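Local coordinates for protein putative phage endolysin (Salmonella enterica subsp. enterica serovar Typhimurium, PDB 4EVX) that probably hydrolyses the beta-1,4 linkages between N-acetylmuramic acid and N-acetylglucosamine in peptidoglycan, as other lysozymes of glycosyl hydrolase family 24 do, at residues 37-42 / 60-65. Numbering follows the deposited sequence.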
ATOM      1  N   TYR A  37      -4.405  -9.410 -20.060  1.00 29.78           N
ATOM      2  CA  TYR A  37      -4.811  -8.724 -18.856  1.00 29.37           C
ATOM      3  C   TYR A  37      -3.723  -7.717 -18.485  1.00 32.14           C
ATOM      4  O   TYR A  37      -3.078  -7.847 -17.454  1.00 32.70           O
ATOM      5  CB  TYR A  37      -5.068  -9.720 -17.680  1.00 29.00           C
ATOM      6  CG  TYR A  37      -6.176 -10.718 -17.942  1.00 30.34           C
ATOM      7  CD1 TYR A  37      -7.507 -10.380 -17.741  1.00 32.90           C
ATOM      8  CD2 TYR A  37      -5.893 -12.003 -18.381  1.00 30.03           C
ATOM      9  CE1 TYR A  37      -8.525 -11.303 -17.947  1.00 34.66           C
ATOM     10  CE2 TYR A  37      -6.903 -12.940 -18.585  1.00 32.00           C
ATOM     11  CZ  TYR A  37      -8.221 -12.591 -18.359  1.00 38.01           C
ATOM     12  OH  TYR A  37      -9.253 -13.459 -18.653  1.00 39.92           O
ATOM     13  N   GLY A  38      -3.511  -6.742 -19.349  1.00 30.69           N
ATOM     14  CA  GLY A  38      -2.543  -5.704 -19.071  1.00 33.96           C
ATOM     15  C   GLY A  38      -1.111  -6.175 -19.143  1.00 34.70           C
ATOM     16  O   GLY A  38      -0.248  -5.622 -18.485  1.00 35.55           O
ATOM     17  N   HIS A  39      -0.854  -7.249 -19.885  1.00 29.83           N
ATOM     18  CA  HIS A  39       0.520  -7.746 -20.049  1.00 26.98           C
ATOM     19  C   HIS A  39       1.379  -6.888 -20.997  1.00 32.08           C
ATOM     20  O   HIS A  39       1.017  -6.729 -22.170  1.00 30.39           O
ATOM     21  CB  HIS A  39       0.539  -9.167 -20.592  1.00 25.77           C
ATOM     22  CG  HIS A  39       1.933  -9.729 -20.780  1.00 27.60           C
ATOM     23  ND1 HIS A  39       2.764 -10.053 -19.669  1.00 27.93           N
ATOM     24  CD2 HIS A  39       2.620  -9.966 -21.917  1.00 29.12           C
ATOM     25  CE1 HIS A  39       3.894 -10.509 -20.202  1.00 29.68           C
ATOM     26  NE2 HIS A  39       3.867 -10.472 -21.535  1.00 29.99           N
HETATM   27  N   MSE A  40       2.510  -6.350 -20.519  0.55 29.90           N
HETATM   28  CA  MSE A  40       3.348  -5.580 -21.434  0.55 29.03           C
HETATM   29  C   MSE A  40       4.225  -6.535 -22.264  0.55 31.55           C
HETATM   30  O   MSE A  40       4.982  -7.314 -21.731  0.55 30.12           O
HETATM   31  CB  MSE A  40       4.191  -4.557 -20.689  0.55 31.04           C
HETATM   32  CG  MSE A  40       4.652  -3.464 -21.628  0.55 38.34           C
HETATM   33 SE   MSE A  40       6.005  -2.440 -20.834  0.55 45.36          SE
HETATM   34  CE  MSE A  40       5.022  -1.649 -19.498  0.55 41.22           C
ATOM     35  N   LEU A  41       4.126  -6.444 -23.583  1.00 30.24           N
ATOM     36  CA  LEU A  41       4.879  -7.293 -24.490  1.00 33.58           C
ATOM     37  C   LEU A  41       6.361  -6.868 -24.491  1.00 37.49           C
ATOM     38  O   LEU A  41       6.652  -5.716 -24.252  1.00 36.74           O
ATOM     39  CB  LEU A  41       4.265  -7.215 -25.897  1.00 35.54           C
ATOM     40  CG  LEU A  41       2.907  -7.907 -26.042  1.00 40.81           C
ATOM     41  CD1 LEU A  41       2.237  -7.490 -27.387  1.00 44.64           C
ATOM     42  CD2 LEU A  41       3.056  -9.425 -25.967  1.00 40.50           C
ATOM     43  N   THR A  42       7.285  -7.787 -24.735  1.00 40.13           N
ATOM     44  CA  THR A  42       8.726  -7.439 -24.787  1.00 42.60           C
ATOM     45  C   THR A  42       8.991  -6.687 -26.096  1.00 49.71           C
ATOM     46  O   THR A  42       8.162  -6.760 -26.997  1.00 46.51           O
ATOM     47  CB  THR A  42       9.590  -8.698 -24.658  1.00 52.66           C
ATOM     48  OG1 THR A  42       9.273  -9.551 -25.750  1.00 51.48           O
ATOM     49  CG2 THR A  42       9.383  -9.402 -23.342  1.00 54.47           C
ATOM     50  N   LEU A  60      -0.559 -15.090 -15.074  1.00 22.34           N
ATOM     51  CA  LEU A  60       0.170 -15.858 -14.051  1.00 21.40           C
ATOM     52  C   LEU A  60       1.627 -15.544 -14.111  1.00 25.31           C
ATOM     53  O   LEU A  60       2.262 -15.476 -13.066  1.00 23.42           O
ATOM     54  CB  LEU A  60      -0.078 -17.374 -14.251  1.00 22.70           C
ATOM     55  CG  LEU A  60      -1.473 -17.845 -14.066  1.00 29.64           C
ATOM     56  CD1 LEU A  60      -1.551 -19.358 -14.190  1.00 35.74           C
ATOM     57  CD2 LEU A  60      -2.029 -17.432 -12.679  1.00 38.02           C
ATOM     58  N   ASP A  61       2.216 -15.371 -15.317  1.00 21.35           N
ATOM     59  CA  ASP A  61       3.643 -15.038 -15.435  1.00 22.83           C
ATOM     60  C   ASP A  61       3.949 -13.701 -14.722  1.00 26.97           C
ATOM     61  O   ASP A  61       4.873 -13.637 -13.869  1.00 25.41           O
ATOM     62  CB  ASP A  61       3.993 -15.014 -16.930  1.00 23.57           C
ATOM     63  CG  ASP A  61       5.434 -14.721 -17.306  1.00 32.95           C
ATOM     64  OD1 ASP A  61       6.266 -14.674 -16.422  1.00 32.53           O
ATOM     65  OD2 ASP A  61       5.676 -14.482 -18.476  1.00 36.53           O
ATOM     66  N   ASP A  62       3.132 -12.670 -14.977  1.00 23.95           N
ATOM     67  CA  ASP A  62       3.285 -11.349 -14.394  1.00 23.84           C
ATOM     68  C   ASP A  62       3.113 -11.419 -12.882  1.00 26.46           C
ATOM     69  O   ASP A  62       3.888 -10.815 -12.129  1.00 25.92           O
ATOM     70  CB  ASP A  62       2.274 -10.391 -14.979  1.00 24.23           C
ATOM     71  CG  ASP A  62       2.514 -10.109 -16.464  1.00 32.53           C
ATOM     72  OD1 ASP A  62       3.638 -10.353 -16.931  1.00 32.25           O
ATOM     73  OD2 ASP A  62       1.624  -9.540 -17.091  1.00 33.58           O
ATOM     74  N   LEU A  63       2.116 -12.152 -12.417  1.00 22.31           N
ATOM     75  CA  LEU A  63       1.903 -12.213 -10.932  1.00 22.62           C
ATOM     76  C   LEU A  63       3.067 -12.931 -10.228  1.00 23.93           C
ATOM     77  O   LEU A  63       3.558 -12.503  -9.198  1.00 23.25           O
ATOM     78  CB  LEU A  63       0.583 -12.948 -10.587  1.00 22.78           C
ATOM     79  CG  LEU A  63      -0.666 -12.269 -11.048  1.00 26.04           C
ATOM     80  CD1 LEU A  63      -1.887 -13.150 -10.821  1.00 28.64           C
ATOM     81  CD2 LEU A  63      -0.862 -10.888 -10.396  1.00 30.38           C
ATOM     82  N   ASN A  64       3.534 -14.021 -10.800  1.00 21.40           N
ATOM     83  CA  ASN A  64       4.609 -14.783 -10.183  1.00 22.36           C
ATOM     84  C   ASN A  64       5.937 -14.026 -10.284  1.00 24.97           C
ATOM     85  O   ASN A  64       6.761 -14.139  -9.363  1.00 23.95           O
ATOM     86  CB  ASN A  64       4.659 -16.166 -10.817  1.00 28.60           C
ATOM     87  CG  ASN A  64       3.598 -17.082 -10.206  1.00 51.59           C
ATOM     88  OD1 ASN A  64       3.759 -17.540  -9.070  1.00 45.16           O
ATOM     89  ND2 ASN A  64       2.421 -17.223 -10.810  1.00 37.76           N
ATOM     90  N   SER A  65       6.171 -13.261 -11.339  1.00 25.39           N
ATOM     91  CA  SER A  65       7.396 -12.456 -11.422  1.00 26.03           C
ATOM     92  C   SER A  65       7.400 -11.436 -10.330  1.00 27.00           C
ATOM     93  O   SER A  65       8.364 -11.283  -9.604  1.00 25.95           O
ATOM     94  CB  SER A  65       7.533 -11.775 -12.790  1.00 31.10           C
ATOM     95  OG  SER A  65       7.769 -12.770 -13.766  1.00 34.40           O
TER
HETATM   96  O   HOH W   1      -1.085  -9.975 -17.478  1.00 28.37           O
HETATM   97  O   HOH W   2       1.212  -7.215 -16.049  1.00 50.95           O
HETATM   98  O   HOH W   3       3.318  -6.886 -17.818  1.00 37.26           O
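His39 and Asp62 form a histidine-carboxylate hydrogen bond that joins the two-stranded antiparallel hairpin of this phage-lysozyme-family protein to helix 52-73. His39 CB and CG both lie 3.7 Å from Asp62 OD2. With CG anti to the backbone N (chi1 -180°), the ring swings so its end comes nearer the helix, and His39 ND1 donates to Asp62 OD2 at 2.9 Å and 162°. The oxygen lies in the ring plane, and the N-H meets its syn side, somewhat out of the carboxylate plane. His39 CE1 comes 3.3 Å from Asp62 OD1, which takes a weak second share of the ND1 proton. Ring and carboxylate are nearly coplanar, 14° apart, while a stack with Phe58 holds the imidazole. Histidine suits the strand because its ring N-H meets an acceptor edge-on; aspartate suits the helix because its short carboxylate lets OD2 accept from the imidazole and from waters held by the hairpin. The negative charge would probably favour a protonated imidazole. Waters extend the link to the hairpin backbone: one donates to Tyr37 O and Asp62 OD2, another to Gly38 O and Asp62 OD2. A third accepts from Met40 N at 2.9 Å and donates weakly to Asp62 OD2.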